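Local coordinates for protein LbaCas13a H328A (C2c2) (Lachnospiraceae bacterium NK4A179, PDB 5WLH) that probably processes precursor CRISPR RNA and uses the resulting guide to recognise and cleave target RNA, as an A-cleaving Cas13a ribonuclease, at residues Y458-E462 against L473-S477; T1154-L1158 against N1169-Q1175. All coordinates share one frame; numbering follows the deposited sequence.

Contact 1: residues Y458-E462 against L473-S477; sequences YAMDE and LGKIS
Tyr458 and Ala459, where helix 429-458 ends, hand their carbonyls to the loop 473-477. Ser477 N reaches Tyr458 O at 2.8 Å by a nearly straight bond (170° at the hydrogen), while Gly474 N meets Ala459 O head-on at 2.7 Å but with its own N-H bent (135°). Between them Ala459 CA comes within 3.2 Å of Lys475 O in a CA-H...O contact, and Ala459 CB rests on Ile476 CG1 at 4.2 Å. Side chains close both ends. Met460, bent at chi2 and chi3, crosses Leu473 at about a right angle and lays CE on Leu473 CG, 3.6 Å away. At the other end Ser477 OG gives a hydrogen bond to Asp461 OD2, modelled so short that its exact length is doubtful. The arrangement is a helix C-terminus pinned by the loop that leaves strand 470-472, with Gly474 taking the positive phi of the turn. On the more open flank Lys475 NZ forms a salt bridge with Glu462 OE1 (3.1 Å). Glu462 OE1 also pairs with Lys468 NZ, and the backbone of Glu472 helps hold both charged ends, its N-H bonding to Glu462 OE2 and its carbonyl O taking Lys475 NZ. Replacing Glu462 by an alanine would probably leave Lys475 and Lys468 without their shared counter-charge and the Glu472 N-H without its acceptor. A water adds a second tie, accepting from Asp461 N and donating to Lys475 O (2.7 Å between water and carbonyl oxygen). Farther out, the Tyr458 ring stacks with Tyr480, and Met460 also touches Tyr609, the residue directly after an R-X4-H sequence of the kind that marks HEPN nucleases.

Contact 2: residues T1154-L1158 against N1169-Q1175; sequences TYVTL and NGAILYQ
Val1156 and Tyr1155 offer the last carbonyls of helix 1153-1156 to N-H groups at the start of helix 1171-1180 and its N-cap. Val1156 O takes two donors: Ala1171 N at 3.0 Å, almost straight at its hydrogen (169°) but lying well above the carbonyl plane, and Gly1170 N at 2.7 Å, weakly. Ile1172 N reaches Tyr1155 O at 3.0 Å. Gly1170, at the N-cap with positive phi, turns the chain from strand 1166-1169 into the helix, and the carbonyls may well be stabilised by the positive end of the helix dipole.

Apolar contacts flank the backbone bonds. The Tyr1155 side chain extends with CG trans to N (chi1 -176°), which brings its ring against Ile1172, whose CG2 lies over one face, offset toward the rim, 3.9 Å from the ring centroid, in a CH-pi contact; CG1 of Ile1172 meets Tyr1155 CE1 at 3.6 Å. Ala1171 CB packs against Leu1158 CG (3.7 Å), and Leu1158 CD1 lies across the Gln1175 side chain.

Polar side chains mostly find partners outside: Tyr1155 OH bonds to His1141, Gln1175 NE2 to Tyr1187 O, and Asn1169 ND2 to Glu470 and Ile471 O. Thr1157 and Asn1169 form an antiparallel non-hydrogen-bonded pair with side chains alongside each other.

This pair ends the beta-hairpin 1157-1160/1166-1169, which joins the two short helices; helix 1106-1145 packs on Tyr1155 and Ile1172, and helix 1205-1216 on Leu1158 and Ala1171.

Both contacts secure a helix end to a piece of chain about a dozen residues later, and both lie on the same side of the chain's centre. They share a mixed three-stranded sheet: Leu473 N probably hydrogen-bonds to Asn1169 O, where strand 470-472 runs parallel to 1166-1169, and Met460, Leu473 and Gly474 pack on Leu1173 and Tyr1174. Contact 1 is the more buried overall, yet it alone carries a salt bridge and a bridging water, at its partly exposed flank; it bonds a helix C-terminus to a loop. Contact 2, only partly buried and farther from the bound RNA, joins the C-terminal carbonyls of one helix to the N-terminal N-H groups of another and adds a CH-pi contact.

Contact 1: residues Y458-E462 against L473-S477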
ATOM      1  N   TYR A 458     -23.493  -1.059   4.028  1.00 16.99           N
ATOM      2  CA  TYR A 458     -24.579  -0.392   4.719  1.00 19.06           C
ATOM      3  C   TYR A 458     -25.979  -0.881   4.371  1.00 21.88           C
ATOM      4  O   TYR A 458     -26.936  -0.423   5.007  1.00 25.32           O
ATOM      5  CB  TYR A 458     -24.505   1.119   4.469  1.00 16.25           C
ATOM      6  CG  TYR A 458     -23.176   1.717   4.862  1.00 21.92           C
ATOM      7  CD1 TYR A 458     -22.590   1.409   6.089  1.00 22.26           C
ATOM      8  CD2 TYR A 458     -22.508   2.584   4.010  1.00 23.91           C
ATOM      9  CE1 TYR A 458     -21.375   1.951   6.459  1.00 23.15           C
ATOM     10  CE2 TYR A 458     -21.283   3.136   4.375  1.00 24.53           C
ATOM     11  CZ  TYR A 458     -20.726   2.803   5.586  1.00 25.41           C
ATOM     12  OH  TYR A 458     -19.525   3.339   5.962  1.00 24.44           O
ATOM     13  N   ALA A 459     -26.142  -1.776   3.398  1.00 20.73           N
ATOM     14  CA  ALA A 459     -27.484  -2.215   3.024  1.00 22.80           C
ATOM     15  C   ALA A 459     -27.600  -3.734   2.974  1.00 24.11           C
ATOM     16  O   ALA A 459     -28.458  -4.267   2.262  1.00 23.11           O
ATOM     17  CB  ALA A 459     -27.913  -1.603   1.686  1.00 21.65           C
ATOM     18  N   MET A 460     -26.769  -4.452   3.742  1.00 22.41           N
ATOM     19  CA  MET A 460     -26.792  -5.911   3.762  1.00 23.20           C
ATOM     20  C   MET A 460     -26.776  -6.424   5.197  1.00 19.92           C
ATOM     21  O   MET A 460     -26.207  -7.470   5.478  1.00 22.07           O
ATOM     22  CB  MET A 460     -25.616  -6.487   2.971  1.00 18.61           C
ATOM     23  CG  MET A 460     -25.598  -6.055   1.506  1.00 24.47           C
ATOM     24  SD  MET A 460     -26.945  -6.742   0.519  1.00 23.43           S
ATOM     25  CE  MET A 460     -26.488  -8.478   0.429  1.00 19.19           C
ATOM     26  N   ASP A 461     -27.366  -5.653   6.113  1.00 20.70           N
ATOM     27  CA  ASP A 461     -27.417  -6.016   7.530  1.00 24.84           C
ATOM     28  C   ASP A 461     -27.831  -7.474   7.759  1.00 26.67           C
ATOM     29  O   ASP A 461     -27.271  -8.168   8.614  1.00 21.32           O
ATOM     30  CB  ASP A 461     -28.414  -5.078   8.218  1.00 30.51           C
ATOM     31  CG  ASP A 461     -27.952  -4.600   9.557  1.00 48.51           C
ATOM     32  OD1 ASP A 461     -27.596  -5.448  10.404  1.00 50.81           O
ATOM     33  OD2 ASP A 461     -27.980  -3.363   9.763  1.00 51.03           O
ATOM     34  N   GLU A 462     -28.830  -7.951   7.032  1.00 29.11           N
ATOM     35  CA  GLU A 462     -29.400  -9.255   7.358  1.00 26.19           C
ATOM     36  C   GLU A 462     -28.567 -10.417   6.834  1.00 28.56           C
ATOM     37  O   GLU A 462     -28.992 -11.572   6.945  1.00 30.98           O
ATOM     38  CB  GLU A 462     -30.849  -9.313   6.860  1.00 28.49           C
ATOM     39  CG  GLU A 462     -31.606  -8.034   7.221  1.00 35.30           C
ATOM     40  CD  GLU A 462     -33.077  -8.230   7.549  1.00 37.54           C
ATOM     41  OE1 GLU A 462     -33.595  -7.517   8.434  1.00 41.90           O
ATOM     42  OE2 GLU A 462     -33.728  -9.080   6.916  1.00 35.36           O
ATOM     43  N   LEU A 473     -32.379  -8.165   1.688  1.00 22.11           N
ATOM     44  CA  LEU A 473     -31.076  -7.591   1.386  1.00 23.85           C
ATOM     45  C   LEU A 473     -31.242  -6.369   0.487  1.00 28.99           C
ATOM     46  O   LEU A 473     -32.167  -6.293  -0.327  1.00 27.49           O
ATOM     47  CB  LEU A 473     -30.179  -8.637   0.716  1.00 24.77           C
ATOM     48  CG  LEU A 473     -29.667  -9.772   1.617  1.00 27.33           C
ATOM     49  CD1 LEU A 473     -29.078  -9.190   2.887  1.00 24.79           C
ATOM     50  CD2 LEU A 473     -30.760 -10.802   1.934  1.00 33.04           C
ATOM     51  N   GLY A 474     -30.343  -5.400   0.650  1.00 25.25           N
ATOM     52  CA  GLY A 474     -30.360  -4.231  -0.195  1.00 25.80           C
ATOM     53  C   GLY A 474     -31.167  -3.080   0.346  1.00 26.10           C
ATOM     54  O   GLY A 474     -31.469  -2.152  -0.409  1.00 29.37           O
ATOM     55  N   LYS A 475     -31.589  -3.139   1.605  1.00 25.97           N
ATOM     56  CA  LYS A 475     -32.279  -2.027   2.240  1.00 25.55           C
ATOM     57  C   LYS A 475     -31.277  -1.342   3.149  1.00 20.59           C
ATOM     58  O   LYS A 475     -30.549  -2.013   3.890  1.00 26.72           O
ATOM     59  CB  LYS A 475     -33.510  -2.485   3.032  1.00 29.90           C
ATOM     60  CG  LYS A 475     -33.244  -3.444   4.158  1.00 38.22           C
ATOM     61  CD  LYS A 475     -34.350  -3.330   5.222  1.00 46.64           C
ATOM     62  CE  LYS A 475     -34.752  -4.694   5.752  1.00 48.43           C
ATOM     63  NZ  LYS A 475     -33.561  -5.504   6.100  1.00 43.49           N
ATOM     64  N   ILE A 476     -31.223  -0.015   3.074  1.00 25.03           N
ATOM     65  CA  ILE A 476     -30.184   0.718   3.786  1.00 22.38           C
ATOM     66  C   ILE A 476     -30.452   0.660   5.283  1.00 28.34           C
ATOM     67  O   ILE A 476     -31.567   0.960   5.740  1.00 27.78           O
ATOM     68  CB  ILE A 476     -30.107   2.168   3.286  1.00 23.18           C
ATOM     69  CG1 ILE A 476     -29.821   2.176   1.783  1.00 26.74           C
ATOM     70  CG2 ILE A 476     -29.044   2.947   4.106  1.00 24.92           C
ATOM     71  CD1 ILE A 476     -29.693   3.561   1.182  1.00 26.71           C
ATOM     72  N   SER A 477     -29.434   0.239   6.045  1.00 25.02           N
ATOM     73  CA  SER A 477     -29.504   0.205   7.501  1.00 29.86           C
ATOM     74  C   SER A 477     -29.895   1.568   8.049  1.00 32.54           C
ATOM     75  O   SER A 477     -29.555   2.608   7.483  1.00 33.53           O
ATOM     76  CB  SER A 477     -28.155  -0.205   8.095  1.00 37.28           C
ATOM     77  OG  SER A 477     -28.048  -1.609   8.196  1.00 48.77           O
TER
HETATM   78  O   HOH W   1     -29.695  -3.767   5.690  1.00 29.95           O

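Contact 2: residues T1154-L1158 against N1169-Q1175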
ATOM      1  N   THR A1154     -37.035 -15.299  -9.187  1.00 26.73           N
ATOM      2  CA  THR A1154     -36.014 -15.711  -8.227  1.00 28.68           C
ATOM      3  C   THR A1154     -34.793 -14.801  -8.221  1.00 28.26           C
ATOM      4  O   THR A1154     -33.934 -14.943  -7.343  1.00 24.01           O
ATOM      5  CB  THR A1154     -35.564 -17.142  -8.495  1.00 27.99           C
ATOM      6  OG1 THR A1154     -35.082 -17.245  -9.845  1.00 35.44           O
ATOM      7  CG2 THR A1154     -36.715 -18.129  -8.262  1.00 29.36           C
ATOM      8  N   TYR A1155     -34.692 -13.887  -9.182  1.00 29.89           N
ATOM      9  CA  TYR A1155     -33.694 -12.829  -9.094  1.00 28.86           C
ATOM     10  C   TYR A1155     -33.983 -11.906  -7.919  1.00 30.32           C
ATOM     11  O   TYR A1155     -33.053 -11.447  -7.238  1.00 26.17           O
ATOM     12  CB  TYR A1155     -33.691 -12.053 -10.406  1.00 27.34           C
ATOM     13  CG  TYR A1155     -32.652 -10.966 -10.549  1.00 22.99           C
ATOM     14  CD1 TYR A1155     -31.381 -11.262 -11.012  1.00 24.53           C
ATOM     15  CD2 TYR A1155     -32.970  -9.646 -10.290  1.00 28.12           C
ATOM     16  CE1 TYR A1155     -30.424 -10.267 -11.183  1.00 24.00           C
ATOM     17  CE2 TYR A1155     -32.028  -8.639 -10.461  1.00 25.14           C
ATOM     18  CZ  TYR A1155     -30.765  -8.962 -10.917  1.00 24.24           C
ATOM     19  OH  TYR A1155     -29.830  -7.964 -11.089  1.00 24.38           O
ATOM     20  N   VAL A1156     -35.268 -11.620  -7.670  1.00 21.79           N
ATOM     21  CA  VAL A1156     -35.669 -10.690  -6.621  1.00 21.78           C
ATOM     22  C   VAL A1156     -35.919 -11.419  -5.310  1.00 28.69           C
ATOM     23  O   VAL A1156     -35.577 -10.918  -4.236  1.00 27.24           O
ATOM     24  CB  VAL A1156     -36.918  -9.903  -7.073  1.00 25.39           C
ATOM     25  CG1 VAL A1156     -37.326  -8.856  -6.030  1.00 31.58           C
ATOM     26  CG2 VAL A1156     -36.686  -9.257  -8.426  1.00 26.24           C
ATOM     27  N   THR A1157     -36.499 -12.615  -5.377  1.00 29.65           N
ATOM     28  CA  THR A1157     -36.993 -13.279  -4.181  1.00 29.47           C
ATOM     29  C   THR A1157     -36.730 -14.771  -4.276  1.00 28.31           C
ATOM     30  O   THR A1157     -37.123 -15.408  -5.258  1.00 27.73           O
ATOM     31  CB  THR A1157     -38.500 -13.022  -4.016  1.00 32.55           C
ATOM     32  OG1 THR A1157     -38.725 -11.619  -3.799  1.00 41.75           O
ATOM     33  CG2 THR A1157     -39.058 -13.814  -2.848  1.00 29.71           C
ATOM     34  N   LEU A1158     -36.088 -15.334  -3.259  1.00 28.52           N
ATOM     35  CA  LEU A1158     -35.960 -16.779  -3.139  1.00 30.43           C
ATOM     36  C   LEU A1158     -36.891 -17.261  -2.038  1.00 28.46           C
ATOM     37  O   LEU A1158     -36.877 -16.726  -0.929  1.00 25.99           O
ATOM     38  CB  LEU A1158     -34.525 -17.199  -2.826  1.00 32.82           C
ATOM     39  CG  LEU A1158     -33.555 -17.357  -3.994  1.00 37.37           C
ATOM     40  CD1 LEU A1158     -32.123 -17.296  -3.464  1.00 35.54           C
ATOM     41  CD2 LEU A1158     -33.804 -18.656  -4.769  1.00 36.62           C
ATOM     42  N   ASN A1169     -35.504 -11.867   0.256  1.00 24.37           N
ATOM     43  CA  ASN A1169     -35.845 -10.722  -0.570  1.00 24.16           C
ATOM     44  C   ASN A1169     -34.562  -9.969  -0.905  1.00 26.13           C
ATOM     45  O   ASN A1169     -33.694  -9.802  -0.046  1.00 24.97           O
ATOM     46  CB  ASN A1169     -36.826  -9.811   0.167  1.00 26.31           C
ATOM     47  CG  ASN A1169     -38.124 -10.547   0.561  1.00 31.42           C
ATOM     48  OD1 ASN A1169     -38.938 -10.878  -0.297  1.00 32.49           O
ATOM     49  ND2 ASN A1169     -38.295 -10.815   1.851  1.00 31.93           N
ATOM     50  N   GLY A1170     -34.435  -9.535  -2.154  1.00 24.71           N
ATOM     51  CA  GLY A1170     -33.122  -9.090  -2.620  1.00 24.80           C
ATOM     52  C   GLY A1170     -32.193 -10.261  -2.874  1.00 24.13           C
ATOM     53  O   GLY A1170     -30.981 -10.170  -2.604  1.00 22.30           O
ATOM     54  N   ALA A1171     -32.741 -11.357  -3.403  1.00 21.97           N
ATOM     55  CA  ALA A1171     -32.029 -12.628  -3.477  1.00 21.55           C
ATOM     56  C   ALA A1171     -30.713 -12.499  -4.222  1.00 21.05           C
ATOM     57  O   ALA A1171     -29.701 -13.053  -3.782  1.00 21.61           O
ATOM     58  CB  ALA A1171     -32.896 -13.684  -4.166  1.00 28.18           C
ATOM     59  N   ILE A1172     -30.713 -11.793  -5.364  1.00 20.72           N
ATOM     60  CA  ILE A1172     -29.487 -11.694  -6.155  1.00 21.54           C
ATOM     61  C   ILE A1172     -28.365 -11.108  -5.311  1.00 19.85           C
ATOM     62  O   ILE A1172     -27.221 -11.549  -5.400  1.00 21.00           O
ATOM     63  CB  ILE A1172     -29.707 -10.875  -7.440  1.00 19.04           C
ATOM     64  CG1 ILE A1172     -28.383 -10.721  -8.219  1.00 19.63           C
ATOM     65  CG2 ILE A1172     -30.252  -9.530  -7.137  1.00 18.42           C
ATOM     66  CD1 ILE A1172     -27.857 -11.986  -8.777  1.00 22.67           C
ATOM     67  N   LEU A1173     -28.687 -10.137  -4.457  1.00 19.39           N
ATOM     68  CA  LEU A1173     -27.647  -9.509  -3.643  1.00 21.73           C
ATOM     69  C   LEU A1173     -27.134 -10.469  -2.584  1.00 21.74           C
ATOM     70  O   LEU A1173     -25.924 -10.569  -2.362  1.00 17.28           O
ATOM     71  CB  LEU A1173     -28.189  -8.240  -2.987  1.00 20.90           C
ATOM     72  CG  LEU A1173     -28.762  -7.186  -3.913  1.00 24.01           C
ATOM     73  CD1 LEU A1173     -29.322  -6.026  -3.089  1.00 23.26           C
ATOM     74  CD2 LEU A1173     -27.705  -6.715  -4.914  1.00 22.86           C
ATOM     75  N   TYR A1174     -28.049 -11.175  -1.915  1.00 20.26           N
ATOM     76  CA  TYR A1174     -27.649 -12.210  -0.975  1.00 20.22           C
ATOM     77  C   TYR A1174     -26.726 -13.215  -1.652  1.00 20.33           C
ATOM     78  O   TYR A1174     -25.661 -13.558  -1.128  1.00 18.13           O
ATOM     79  CB  TYR A1174     -28.904 -12.920  -0.418  1.00 18.02           C
ATOM     80  CG  TYR A1174     -28.534 -14.097   0.453  1.00 20.62           C
ATOM     81  CD1 TYR A1174     -28.270 -15.349  -0.100  1.00 20.13           C
ATOM     82  CD2 TYR A1174     -28.402 -13.944   1.825  1.00 22.10           C
ATOM     83  CE1 TYR A1174     -27.882 -16.410   0.695  1.00 22.36           C
ATOM     84  CE2 TYR A1174     -28.024 -15.012   2.643  1.00 22.18           C
ATOM     85  CZ  TYR A1174     -27.777 -16.239   2.071  1.00 22.70           C
ATOM     86  OH  TYR A1174     -27.372 -17.282   2.867  1.00 23.43           O
ATOM     87  N   GLN A1175     -27.128 -13.697  -2.833  1.00 19.82           N
ATOM     88  CA  GLN A1175     -26.394 -14.773  -3.479  1.00 20.57           C
ATOM     89  C   GLN A1175     -25.033 -14.305  -3.961  1.00 20.08           C
ATOM     90  O   GLN A1175     -24.075 -15.090  -3.958  1.00 18.42           O
ATOM     91  CB  GLN A1175     -27.229 -15.346  -4.628  1.00 19.27           C
ATOM     92  CG  GLN A1175     -28.536 -16.000  -4.096  1.00 18.14           C
ATOM     93  CD  GLN A1175     -28.320 -17.458  -3.760  1.00 22.20           C
ATOM     94  OE1 GLN A1175     -28.006 -17.808  -2.627  1.00 23.29           O
ATOM     95  NE2 GLN A1175     -28.425 -18.308  -4.761  1.00 25.70           N
TER